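PDB 6NOB: beta-fructofuranosidase, which probably hydrolyses terminal beta-fructofuranoside bonds, such as that of sucrose, as a glycoside hydrolase of family 32. Local coordinates for residues G140-F145 with F441-G446; D378-D383 with V387-L392; L551-D556 with R560-G565; S323-P328 with T566-V571. All blocks are in the same frame, centred on the assembly; numbering follows the deposited sequence.

Interaction 1 of 4, residues G140-F145 with F441-G446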
loop_
_atom_site.group_PDB
_atom_site.type_symbol
_atom_site.label_atom_id
_atom_site.label_comp_id
_atom_site.label_asym_id
_atom_site.label_seq_id
_atom_site.Cartn_x
_atom_site.Cartn_y
_atom_site.Cartn_z
ATOM N N GLY A 140 12.790 1.913 -17.944
ATOM C CA GLY A 140 13.484 2.979 -17.259
ATOM C C GLY A 140 12.718 3.660 -16.144
ATOM O O GLY A 140 13.297 4.503 -15.446
ATOM N N ARG A 141 11.445 3.331 -15.942
ATOM C CA ARG A 141 10.629 3.997 -14.939
ATOM C C ARG A 141 10.107 2.995 -13.919
ATOM O O ARG A 141 9.867 1.826 -14.235
ATOM C CB ARG A 141 9.447 4.727 -15.582
ATOM C CG ARG A 141 9.835 5.779 -16.606
ATOM C CD ARG A 141 8.599 6.325 -17.300
ATOM N NE ARG A 141 8.872 6.741 -18.672
ATOM C CZ ARG A 141 9.043 8.004 -19.046
ATOM N NH1 ARG A 141 9.289 8.293 -20.317
ATOM N NH2 ARG A 141 8.967 8.979 -18.148
ATOM N N TYR A 142 9.941 3.467 -12.685
ATOM C CA TYR A 142 9.269 2.701 -11.644
ATOM C C TYR A 142 7.775 2.985 -11.711
ATOM O O TYR A 142 7.362 4.148 -11.766
ATOM C CB TYR A 142 9.810 3.057 -10.260
ATOM C CG TYR A 142 11.298 2.849 -10.102
ATOM C CD1 TYR A 142 11.819 1.589 -9.841
ATOM C CD2 TYR A 142 12.184 3.915 -10.208
ATOM C CE1 TYR A 142 13.177 1.394 -9.692
ATOM C CE2 TYR A 142 13.545 3.729 -10.060
ATOM C CZ TYR A 142 14.036 2.466 -9.803
ATOM O OH TYR A 142 15.388 2.272 -9.656
ATOM N N HIS A 143 6.971 1.928 -11.706
ATOM C CA HIS A 143 5.529 2.040 -11.854
ATOM C C HIS A 143 4.846 1.659 -10.551
ATOM O O HIS A 143 5.111 0.589 -9.992
ATOM C CB HIS A 143 5.022 1.158 -12.996
ATOM C CG HIS A 143 5.219 1.762 -14.351
ATOM N ND1 HIS A 143 4.200 2.373 -15.049
ATOM C CD2 HIS A 143 6.322 1.863 -15.130
ATOM C CE1 HIS A 143 4.664 2.816 -16.203
ATOM N NE2 HIS A 143 5.949 2.519 -16.277
ATOM N N LEU A 144 3.966 2.535 -10.079
ATOM C CA LEU A 144 3.199 2.317 -8.859
ATOM C C LEU A 144 1.717 2.367 -9.207
ATOM O O LEU A 144 1.192 3.431 -9.557
ATOM C CB LEU A 144 3.550 3.363 -7.802
ATOM C CG LEU A 144 2.653 3.447 -6.569
ATOM C CD1 LEU A 144 2.663 2.135 -5.801
ATOM C CD2 LEU A 144 3.106 4.593 -5.684
ATOM N N PHE A 145 1.054 1.221 -9.135
ATOM C CA PHE A 145 -0.398 1.164 -9.175
ATOM C C PHE A 145 -0.924 1.059 -7.750
ATOM O O PHE A 145 -0.186 0.723 -6.819
ATOM C CB PHE A 145 -0.891 -0.020 -10.015
ATOM C CG PHE A 145 -0.377 -0.024 -11.433
ATOM C CD1 PHE A 145 0.863 -0.567 -11.738
ATOM C CD2 PHE A 145 -1.143 0.502 -12.463
ATOM C CE1 PHE A 145 1.330 -0.575 -13.041
ATOM C CE2 PHE A 145 -0.680 0.496 -13.769
ATOM C CZ PHE A 145 0.556 -0.042 -14.058
ATOM N N PHE A 441 9.143 -5.918 -5.380
ATOM C CA PHE A 441 9.578 -6.170 -6.746
ATOM C C PHE A 441 11.097 -6.104 -6.796
ATOM O O PHE A 441 11.752 -5.623 -5.867
ATOM C CB PHE A 441 8.946 -5.180 -7.735
ATOM C CG PHE A 441 9.536 -3.798 -7.686
ATOM C CD1 PHE A 441 9.176 -2.902 -6.689
ATOM C CD2 PHE A 441 10.449 -3.391 -8.647
ATOM C CE1 PHE A 441 9.720 -1.627 -6.650
ATOM C CE2 PHE A 441 10.999 -2.123 -8.616
ATOM C CZ PHE A 441 10.634 -1.237 -7.617
ATOM N N ALA A 442 11.652 -6.609 -7.893
ATOM C CA ALA A 442 13.084 -6.573 -8.152
ATOM C C ALA A 442 13.345 -5.615 -9.305
ATOM O O ALA A 442 12.877 -5.849 -10.424
ATOM C CB ALA A 442 13.620 -7.966 -8.480
ATOM N N ASP A 443 14.091 -4.544 -9.036
ATOM C CA ASP A 443 14.411 -3.589 -10.087
ATOM C C ASP A 443 15.453 -4.189 -11.036
ATOM O O ASP A 443 15.882 -5.339 -10.891
ATOM C CB ASP A 443 14.861 -2.254 -9.481
ATOM C CG ASP A 443 16.245 -2.309 -8.831
ATOM O OD1 ASP A 443 16.872 -3.389 -8.769
ATOM O OD2 ASP A 443 16.713 -1.241 -8.373
ATOM N N ASP A 444 15.872 -3.396 -12.024
ATOM C CA ASP A 444 16.748 -3.921 -13.067
ATOM C C ASP A 444 18.108 -4.349 -12.530
ATOM O O ASP A 444 18.797 -5.142 -13.183
ATOM C CB ASP A 444 16.927 -2.885 -14.177
ATOM C CG ASP A 444 15.697 -2.755 -15.055
ATOM O OD1 ASP A 444 15.182 -3.792 -15.520
ATOM O OD2 ASP A 444 15.246 -1.612 -15.280
ATOM N N ASN A 445 18.510 -3.859 -11.358
ATOM C CA ASN A 445 19.774 -4.243 -10.748
ATOM C C ASN A 445 19.614 -5.322 -9.684
ATOM O O ASN A 445 20.570 -5.603 -8.954
ATOM C CB ASN A 445 20.463 -3.016 -10.150
ATOM C CG ASN A 445 20.900 -2.021 -11.209
ATOM O OD1 ASN A 445 20.620 -0.827 -11.109
ATOM N ND2 ASN A 445 21.590 -2.511 -12.235
ATOM N N GLY A 446 18.436 -5.931 -9.578
ATOM C CA GLY A 446 18.222 -6.998 -8.624
ATOM C C GLY A 446 17.916 -6.558 -7.209
ATOM O O GLY A 446 17.778 -7.420 -6.330
#
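The rings of Tyr-142 and Phe-441 meet edge on. CE2 of Phe-441 lies in the plane of the Tyr-142 ring, at the edge that carries CD1, and CZ of Phe-441 approaches that same CD1 obliquely to 3.8 Å. Turned round, Tyr-142 CD1 sits at the edge of the Phe-441 ring, near its plane, and the two side chains cross at about a right angle. Further along the tyrosine edge, CE1 meets CB of Asp-443 at 4.0 Å. Tyr-142 and Asp-443 run side by side in the same direction, ring and carboxylate only 29° apart. Their ends stay separate, with Tyr-142 OH 4.0 Å from Asp-443 OD2, and that carboxylate oxygen is instead engaged in a salt bridge with Arg-447.

The join is made by side chains alone. Strand 141-149 pairs with strand 127-138, whereas Phe-441 lies near the end of strand 435-442, which forms a hairpin with strand 448-454. Strand 468-481 completes the sheet by pairing parallel with 127-138, so early and late parts of the family 32 beta-propeller sequence share it, consistent with propeller closure. Leu-135 and Gln-137 of strand 127-138 are also touched by the group.

With Phe-441 CG lodged between its backbone N and carbonyl carbon (chi1 75°), the ring is raised toward Tyr-142. A type I turn follows, closed by Gly-446 N to Asp-443 O at 2.9 Å. Inside it, Asp-443 OD1 takes a weak bond from Asn-445 N at 3.1 Å, while Gln-137 receives the backbone N-H of Asp-444.

Interaction 2 of 4, residues D378-D383 with V387-L392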
loop_
_atom_site.group_PDB
_atom_site.type_symbol
_atom_site.label_atom_id
_atom_site.label_comp_id
_atom_site.label_asym_id
_atom_site.label_seq_id
_atom_site.Cartn_x
_atom_site.Cartn_y
_atom_site.Cartn_z
ATOM N N ASP A 378 3.521 -12.636 -0.805
ATOM C CA ASP A 378 4.680 -12.422 -1.657
ATOM C C ASP A 378 5.679 -13.533 -1.379
ATOM O O ASP A 378 5.836 -13.959 -0.231
ATOM C CB ASP A 378 5.316 -11.048 -1.414
ATOM C CG ASP A 378 6.076 -10.530 -2.626
ATOM O OD1 ASP A 378 6.405 -11.343 -3.516
ATOM O OD2 ASP A 378 6.340 -9.310 -2.691
ATOM N N LEU A 379 6.333 -14.007 -2.434
ATOM C CA LEU A 379 7.325 -15.071 -2.324
ATOM C C LEU A 379 8.487 -14.721 -3.235
ATOM O O LEU A 379 8.301 -14.565 -4.446
ATOM C CB LEU A 379 6.729 -16.431 -2.700
ATOM C CG LEU A 379 7.611 -17.658 -2.465
ATOM C CD1 LEU A 379 7.814 -17.900 -0.976
ATOM C CD2 LEU A 379 7.004 -18.877 -3.136
ATOM N N PHE A 380 9.675 -14.583 -2.656
ATOM C CA PHE A 380 10.850 -14.196 -3.419
ATOM C C PHE A 380 12.085 -14.744 -2.721
ATOM O O PHE A 380 12.010 -15.304 -1.624
ATOM C CB PHE A 380 10.937 -12.674 -3.572
ATOM C CG PHE A 380 10.893 -11.933 -2.265
ATOM C CD1 PHE A 380 12.059 -11.663 -1.566
ATOM C CD2 PHE A 380 9.682 -11.516 -1.730
ATOM C CE1 PHE A 380 12.020 -10.986 -0.358
ATOM C CE2 PHE A 380 9.637 -10.838 -0.523
ATOM C CZ PHE A 380 10.806 -10.573 0.164
ATOM N N GLN A 381 13.233 -14.567 -3.373
ATOM C CA GLN A 381 14.517 -14.973 -2.823
ATOM C C GLN A 381 15.465 -13.783 -2.814
ATOM O O GLN A 381 15.516 -13.012 -3.776
ATOM C CB GLN A 381 15.123 -16.126 -3.622
ATOM C CG GLN A 381 14.427 -17.446 -3.360
ATOM C CD GLN A 381 14.831 -18.529 -4.329
ATOM O OE1 GLN A 381 15.517 -18.272 -5.318
ATOM N NE2 GLN A 381 14.403 -19.753 -4.053
ATOM N N VAL A 382 16.204 -13.635 -1.719
ATOM C CA VAL A 382 17.179 -12.558 -1.585
ATOM C C VAL A 382 18.323 -13.051 -0.707
ATOM O O VAL A 382 18.106 -13.754 0.286
ATOM C CB VAL A 382 16.521 -11.272 -1.031
ATOM C CG1 VAL A 382 16.172 -11.415 0.445
ATOM C CG2 VAL A 382 17.422 -10.076 -1.259
ATOM N N ASP A 383 19.550 -12.698 -1.102
ATOM C CA ASP A 383 20.770 -13.116 -0.417
ATOM C C ASP A 383 20.759 -14.614 -0.112
ATOM O O ASP A 383 21.156 -15.035 0.980
ATOM C CB ASP A 383 20.979 -12.304 0.872
ATOM C CG ASP A 383 20.937 -10.787 0.643
ATOM O OD1 ASP A 383 21.712 -10.253 -0.179
ATOM O OD2 ASP A 383 20.126 -10.115 1.310
ATOM N N VAL A 387 12.010 -16.087 1.003
ATOM C CA VAL A 387 11.250 -15.290 1.960
ATOM C C VAL A 387 9.794 -15.241 1.520
ATOM O O VAL A 387 9.503 -14.949 0.354
ATOM C CB VAL A 387 11.814 -13.862 2.091
ATOM C CG1 VAL A 387 10.999 -13.061 3.096
ATOM C CG2 VAL A 387 13.286 -13.898 2.491
ATOM N N ALA A 388 8.884 -15.519 2.451
ATOM C CA ALA A 388 7.457 -15.310 2.251
ATOM C C ALA A 388 6.976 -14.195 3.169
ATOM O O ALA A 388 7.396 -14.108 4.328
ATOM C CB ALA A 388 6.656 -16.589 2.515
ATOM N N VAL A 389 6.105 -13.338 2.640
ATOM C CA VAL A 389 5.568 -12.190 3.362
ATOM C C VAL A 389 4.056 -12.175 3.177
ATOM O O VAL A 389 3.565 -12.322 2.052
ATOM C CB VAL A 389 6.188 -10.866 2.868
ATOM C CG1 VAL A 389 5.601 -9.689 3.617
ATOM C CG2 VAL A 389 7.704 -10.891 3.021
ATOM N N GLY A 390 3.321 -12.007 4.274
ATOM C CA GLY A 390 1.872 -11.979 4.206
ATOM C C GLY A 390 1.274 -11.380 5.458
ATOM O O GLY A 390 1.903 -11.350 6.520
ATOM N N ALA A 391 0.039 -10.902 5.320
ATOM C CA ALA A 391 -0.679 -10.240 6.399
ATOM C C ALA A 391 -1.757 -11.158 6.964
ATOM O O ALA A 391 -2.373 -11.943 6.238
ATOM C CB ALA A 391 -1.308 -8.934 5.910
ATOM N N LEU A 392 -1.990 -11.041 8.270
ATOM C CA LEU A 392 -2.880 -11.936 9.004
ATOM C C LEU A 392 -4.175 -11.204 9.343
ATOM O O LEU A 392 -4.192 -10.327 10.212
ATOM C CB LEU A 392 -2.192 -12.454 10.264
ATOM C CG LEU A 392 -0.934 -13.275 9.980
ATOM C CD1 LEU A 392 -0.113 -13.471 11.244
ATOM C CD2 LEU A 392 -1.306 -14.614 9.363
#
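Val-387 packs against one face of the Phe-380 ring, in the tighter part of this antiparallel pairing. Val-387 CB stands over that face, 3.8 Å from CE1, in a CH-pi contact, and CG1 of the same valine comes to 3.9 Å from CZ. The two side chains point the same way because their residues form a hydrogen-bonded pair; the phenylalanine chi1 of 55° lays the ring over the valine. CE2 reaches Val-389 CG2 obliquely at 4.0 Å. In the backbone, Val-387 N binds Phe-380 O at 2.7 Å and the return bond, Phe-380 N to Val-387 O, is 3.0 Å. This is the beta hairpin of strands 377-382 and 385-396, in a propeller blade; residues 378-383 directly follow the Glu-Cys-Pro sequence that is a hallmark of family 32. Were Phe-380 cut back to an alanine, Val-387 and Val-389 would probably lose their ring cover and a gap would open against Ser-440 and Leu-478.

The opposite sheet face is lighter, with Leu-379 CD1 touching Ala-388 CB at 3.9 Å. Toward the turn packing slackens: partly exposed Val-382 offers CG1 to Val-387 CG2 at 4.3 Å before solvent-exposed Asp-383. At the other end, Val-389 N binds Asp-378 O soundly at 2.9 Å, Asp-378 N bonds weakly to Val-389 O, and Asp-378 OD2 is bonded to Ser-440 OG.

Interaction 3 of 4, residues L551-D556 with R560-G565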
loop_
_atom_site.group_PDB
_atom_site.type_symbol
_atom_site.label_atom_id
_atom_site.label_comp_id
_atom_site.label_asym_id
_atom_site.label_seq_id
_atom_site.Cartn_x
_atom_site.Cartn_y
_atom_site.Cartn_z
ATOM N N LEU A 551 6.661 8.997 21.123
ATOM C CA LEU A 551 7.968 8.739 21.708
ATOM C C LEU A 551 8.554 7.441 21.177
ATOM O O LEU A 551 7.830 6.499 20.848
ATOM C CB LEU A 551 7.903 8.636 23.237
ATOM C CG LEU A 551 6.970 9.565 24.006
ATOM C CD1 LEU A 551 6.886 9.119 25.456
ATOM C CD2 LEU A 551 7.463 10.993 23.913
ATOM N N LEU A 552 9.880 7.410 21.096
ATOM C CA LEU A 552 10.639 6.170 21.147
ATOM C C LEU A 552 11.289 6.101 22.521
ATOM O O LEU A 552 12.030 7.011 22.905
ATOM C CB LEU A 552 11.697 6.095 20.048
ATOM C CG LEU A 552 12.347 4.713 19.949
ATOM C CD1 LEU A 552 11.410 3.711 19.278
ATOM C CD2 LEU A 552 13.687 4.775 19.235
ATOM N N GLN A 553 10.998 5.040 23.267
ATOM C CA GLN A 553 11.432 4.952 24.653
ATOM C C GLN A 553 11.985 3.566 24.930
ATOM O O GLN A 553 11.383 2.563 24.537
ATOM C CB GLN A 553 10.273 5.261 25.606
ATOM C CG GLN A 553 10.612 5.102 27.070
ATOM C CD GLN A 553 9.571 5.732 27.969
ATOM O OE1 GLN A 553 9.899 6.313 29.002
ATOM N NE2 GLN A 553 8.305 5.623 27.578
ATOM N N ARG A 554 13.133 3.515 25.598
ATOM C CA ARG A 554 13.735 2.263 26.028
ATOM C C ARG A 554 13.704 2.192 27.546
ATOM O O ARG A 554 14.088 3.150 28.225
ATOM C CB ARG A 554 15.173 2.126 25.526
ATOM C CG ARG A 554 15.826 0.816 25.939
ATOM C CD ARG A 554 17.110 0.564 25.175
ATOM N NE ARG A 554 18.112 1.587 25.449
ATOM C CZ ARG A 554 19.247 1.718 24.772
ATOM N NH1 ARG A 554 19.526 0.888 23.775
ATOM N NH2 ARG A 554 20.100 2.681 25.090
ATOM N N THR A 555 13.243 1.059 28.071
ATOM C CA THR A 555 13.130 0.861 29.510
ATOM C C THR A 555 13.498 -0.579 29.825
ATOM O O THR A 555 12.833 -1.505 29.351
ATOM C CB THR A 555 11.716 1.179 30.001
ATOM O OG1 THR A 555 11.391 2.533 29.668
ATOM C CG2 THR A 555 11.627 0.999 31.506
ATOM N N ASP A 556 14.555 -0.759 30.617
ATOM C CA ASP A 556 15.037 -2.080 31.016
ATOM C C ASP A 556 15.276 -2.971 29.798
ATOM O O ASP A 556 14.839 -4.122 29.736
ATOM C CB ASP A 556 14.072 -2.741 32.004
ATOM C CG ASP A 556 13.767 -1.858 33.200
ATOM O OD1 ASP A 556 14.654 -1.075 33.605
ATOM O OD2 ASP A 556 12.642 -1.947 33.736
ATOM N N ARG A 560 10.571 0.581 22.481
ATOM C CA ARG A 560 9.246 0.573 21.885
ATOM C C ARG A 560 8.849 1.984 21.480
ATOM O O ARG A 560 9.321 2.970 22.052
ATOM C CB ARG A 560 8.197 -0.007 22.846
ATOM C CG ARG A 560 8.304 0.506 24.266
ATOM C CD ARG A 560 7.078 0.144 25.090
ATOM N NE ARG A 560 7.050 -1.265 25.476
ATOM C CZ ARG A 560 7.731 -1.778 26.496
ATOM N NH1 ARG A 560 8.508 -1.000 27.238
ATOM N NH2 ARG A 560 7.637 -3.071 26.774
ATOM N N LEU A 561 7.984 2.064 20.473
ATOM C CA LEU A 561 7.291 3.303 20.165
ATOM C C LEU A 561 6.121 3.481 21.122
ATOM O O LEU A 561 5.494 2.509 21.552
ATOM C CB LEU A 561 6.786 3.300 18.720
ATOM C CG LEU A 561 7.787 3.641 17.614
ATOM C CD1 LEU A 561 7.193 3.324 16.247
ATOM C CD2 LEU A 561 8.214 5.100 17.693
ATOM N N VAL A 562 5.841 4.734 21.474
ATOM C CA VAL A 562 4.734 5.071 22.364
ATOM C C VAL A 562 3.915 6.178 21.717
ATOM O O VAL A 562 4.471 7.196 21.287
ATOM C CB VAL A 562 5.223 5.513 23.757
ATOM C CG1 VAL A 562 4.053 5.573 24.728
ATOM C CG2 VAL A 562 6.308 4.576 24.274
ATOM N N ALA A 563 2.603 5.985 21.656
ATOM C CA ALA A 563 1.680 6.947 21.052
ATOM C C ALA A 563 0.674 7.390 22.111
ATOM O O ALA A 563 -0.494 6.994 22.081
ATOM C CB ALA A 563 0.984 6.339 19.827
ATOM N N LYS A 564 1.131 8.223 23.044
ATOM C CA LYS A 564 0.285 8.652 24.148
ATOM C C LYS A 564 -0.820 9.579 23.655
ATOM O O LYS A 564 -0.605 10.420 22.780
ATOM C CB LYS A 564 1.124 9.350 25.219
ATOM C CG LYS A 564 2.116 8.427 25.911
ATOM C CD LYS A 564 2.888 9.132 27.019
ATOM C CE LYS A 564 3.288 8.150 28.116
ATOM N NZ LYS A 564 4.719 8.290 28.509
ATOM N N GLY A 565 -2.012 9.417 24.233
ATOM C CA GLY A 565 -3.169 10.200 23.856
ATOM C C GLY A 565 -3.897 9.719 22.623
ATOM O O GLY A 565 -5.001 10.208 22.346
HETATM O O HOH W 1 9.973 1.326 26.931
#
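Gln-553 O is gripped twice: the backbone N of Arg-560 donates to it at 3.0 Å, and water 1 donates to it at the same length. That water also accepts from Arg-560 NH1 at 2.8 Å, closing a loop between main chain and guanidinium, and it has a weak, longer link to Thr-555 OG1. Arg-560 is folded back for this. Its CG lies between backbone N and carbonyl carbon (chi1 45°), passing 3.7 Å from Gln-553 O, and a bend at chi3 swings the guanidinium round, where NE is held in a salt bridge with Asp-572, outside the hairpin.

The remaining backbone bonds include Val-562 N to Leu-551 O at 2.7 Å. Side chains alternate between the two sheet faces. On one, Leu-551 CB meets Val-562 CB, and the Gln-553 side chain crosses that of Val-562 at a slant, NE2 4.0 Å from CG2. From the strand's edge, exposed Lys-564 bends at its last torsion to lay NZ 3.8 Å from Leu-551 CD1. On the other face, Leu-552 CD1 touches Leu-561 CD2 at 3.8 Å. Strands 547-555 and 558-564 form a hairpin of the C-terminal beta-sandwich found in family 32 enzymes. Leu-561 packs on Met-605 of the other sheet, so Leu-552 and Leu-561 face the sandwich interior; the other face is mixed, Leu-551 buried but Arg-560 and Gln-553 partly exposed, and there a water bridge supplements the ladder of backbone bonds.

Interaction 4 of 4, residues S323-P328 with T566-V571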
loop_
_atom_site.group_PDB
_atom_site.type_symbol
_atom_site.label_atom_id
_atom_site.label_comp_id
_atom_site.label_asym_id
_atom_site.label_seq_id
_atom_site.Cartn_x
_atom_site.Cartn_y
_atom_site.Cartn_z
ATOM N N SER A 323 -12.203 -6.399 14.494
ATOM C CA SER A 323 -12.052 -4.955 14.562
ATOM C C SER A 323 -10.715 -4.580 15.187
ATOM O O SER A 323 -10.227 -5.276 16.082
ATOM C CB SER A 323 -13.187 -4.317 15.376
ATOM O OG SER A 323 -12.934 -4.421 16.763
ATOM N N PRO A 324 -10.112 -3.475 14.734
ATOM C CA PRO A 324 -8.801 -3.069 15.277
ATOM C C PRO A 324 -8.799 -2.845 16.775
ATOM O O PRO A 324 -7.738 -2.964 17.401
ATOM C CB PRO A 324 -8.499 -1.765 14.525
ATOM C CG PRO A 324 -9.337 -1.826 13.291
ATOM C CD PRO A 324 -10.581 -2.568 13.675
ATOM N N GLN A 325 -9.942 -2.521 17.370
ATOM C CA GLN A 325 -10.036 -2.274 18.800
ATOM C C GLN A 325 -10.649 -3.440 19.560
ATOM O O GLN A 325 -10.811 -3.347 20.782
ATOM C CB GLN A 325 -10.849 -1.002 19.052
ATOM C CG GLN A 325 -10.190 0.256 18.522
ATOM C CD GLN A 325 -9.045 0.707 19.401
ATOM O OE1 GLN A 325 -8.996 0.383 20.588
ATOM N NE2 GLN A 325 -8.116 1.459 18.825
ATOM N N GLY A 326 -10.980 -4.527 18.870
ATOM C CA GLY A 326 -11.686 -5.619 19.520
ATOM C C GLY A 326 -10.852 -6.257 20.615
ATOM O O GLY A 326 -9.655 -6.511 20.450
ATOM N N LYS A 327 -11.495 -6.513 21.747
ATOM C CA LYS A 327 -10.851 -7.122 22.898
ATOM C C LYS A 327 -10.931 -8.642 22.817
ATOM O O LYS A 327 -11.773 -9.193 22.099
ATOM C CB LYS A 327 -11.496 -6.603 24.183
ATOM C CG LYS A 327 -11.442 -5.082 24.303
ATOM C CD LYS A 327 -12.217 -4.566 25.508
ATOM C CE LYS A 327 -13.353 -3.638 25.090
ATOM N NZ LYS A 327 -12.843 -2.373 24.485
ATOM N N PRO A 328 -10.052 -9.353 23.525
ATOM C CA PRO A 328 -9.990 -10.811 23.365
ATOM C C PRO A 328 -11.187 -11.522 23.974
ATOM O O PRO A 328 -11.774 -11.079 24.966
ATOM C CB PRO A 328 -8.694 -11.197 24.089
ATOM C CG PRO A 328 -8.436 -10.082 25.035
ATOM C CD PRO A 328 -8.971 -8.846 24.390
ATOM N N THR A 566 -3.328 8.778 21.876
ATOM C CA THR A 566 -3.936 8.266 20.659
ATOM C C THR A 566 -4.843 7.078 20.966
ATOM O O THR A 566 -4.885 6.561 22.086
ATOM C CB THR A 566 -2.862 7.850 19.659
ATOM O OG1 THR A 566 -2.375 6.549 20.005
ATOM C CG2 THR A 566 -1.707 8.834 19.687
ATOM N N ALA A 567 -5.570 6.636 19.938
ATOM C CA ALA A 567 -6.440 5.474 20.067
ATOM C C ALA A 567 -5.665 4.173 20.239
ATOM O O ALA A 567 -6.268 3.159 20.605
ATOM C CB ALA A 567 -7.360 5.371 18.850
ATOM N N VAL A 568 -4.357 4.175 19.987
ATOM C CA VAL A 568 -3.539 2.976 20.136
ATOM C C VAL A 568 -2.521 3.194 21.247
ATOM O O VAL A 568 -1.441 2.594 21.243
ATOM C CB VAL A 568 -2.850 2.604 18.809
ATOM C CG1 VAL A 568 -3.890 2.227 17.762
ATOM C CG2 VAL A 568 -1.982 3.756 18.312
ATOM N N GLU A 569 -2.866 4.056 22.207
ATOM C CA GLU A 569 -1.983 4.302 23.342
ATOM C C GLU A 569 -1.762 3.041 24.173
ATOM O O GLU A 569 -0.721 2.903 24.828
ATOM C CB GLU A 569 -2.563 5.421 24.210
ATOM C CG GLU A 569 -1.695 5.829 25.386
ATOM C CD GLU A 569 -2.358 6.863 26.276
ATOM O OE1 GLU A 569 -1.630 7.575 27.000
ATOM O OE2 GLU A 569 -3.606 6.964 26.252
ATOM N N ASP A 570 -2.714 2.110 24.149
ATOM C CA ASP A 570 -2.668 0.901 24.962
ATOM C C ASP A 570 -1.913 -0.242 24.290
ATOM O O ASP A 570 -1.913 -1.360 24.816
ATOM C CB ASP A 570 -4.091 0.446 25.307
ATOM C CG ASP A 570 -4.982 0.317 24.076
ATOM O OD1 ASP A 570 -4.683 0.958 23.046
ATOM O OD2 ASP A 570 -5.979 -0.434 24.140
ATOM N N VAL A 571 -1.274 0.011 23.150
ATOM C CA VAL A 571 -0.620 -1.025 22.359
ATOM C C VAL A 571 0.879 -0.981 22.623
ATOM O O VAL A 571 1.487 0.097 22.620
ATOM C CB VAL A 571 -0.924 -0.845 20.863
ATOM C CG1 VAL A 571 -0.152 -1.866 20.039
ATOM C CG2 VAL A 571 -2.420 -0.962 20.619
HETATM O O HOH W 2 -8.056 -1.913 22.068
#
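Gln-325 reaches across to Ala-567 with its amide end. From CB the chain runs with CG anti to the carbonyl carbon (chi1 -65°), then bends at chi2, which carries the amide toward the facing loop. CD comes to 3.9 Å from Ala-567 O. Beyond it the amide divides its work: NE2 donates to Ala-567 O at 3.1 Å, the N-H pointing fairly straight (155°) but arriving from above the carbonyl plane, 52° out of it. NE2 also lies 4.0 Å from Ala-567 CB. OE1 takes a bond from water 2 at 2.9 Å, and that water lies 3.3 Å from Asp-570 OD2, although more acceptors surround it than it has protons to give. With a leucine in place of Gln-325, Ala-567 O would probably lose this donor and water 2 its amide partner.

The receiving loop is built of tight turns. Thr-566 OG1 accepts from Val-568 N at 3.1 Å, an ST turn, and type I turns run from Thr-566 to Glu-569 and from Val-568 to Val-571. Glu-459 flanks Ala-567, and Arg-396 and Trp-319 hold Gly-326 O. One loop belongs to the beta-propeller, the other to the C-terminal beta-sandwich, and their meeting is a piece of the domain interface characteristic of family 32.

How the interactions relate
Interactions 1 and 2 both lie in the propeller, with centres 17 Å apart and nearest atoms about 5 Å apart. They do not touch, but Ser-440, next to Phe-441 of interaction 1, is hydrogen-bonded to the Asp-378 carboxylate and touches Phe-380. Interaction 2 adjoins the probable active site: Glu-375, which pairs by backbone with Ala-391, corresponds to the acid/base of relatives. Interaction 3 belongs to the sandwich, its centre 29 Å from that of interaction 2. Interaction 4 spans the two domains and touches interaction 3, where Ala-563 O meets Glu-569 CB at 3.4 Å, because residues 566-571 directly follow the hairpin. Interactions 1 and 4 lie on opposite sides of the chain centre, about 36 Å between centres.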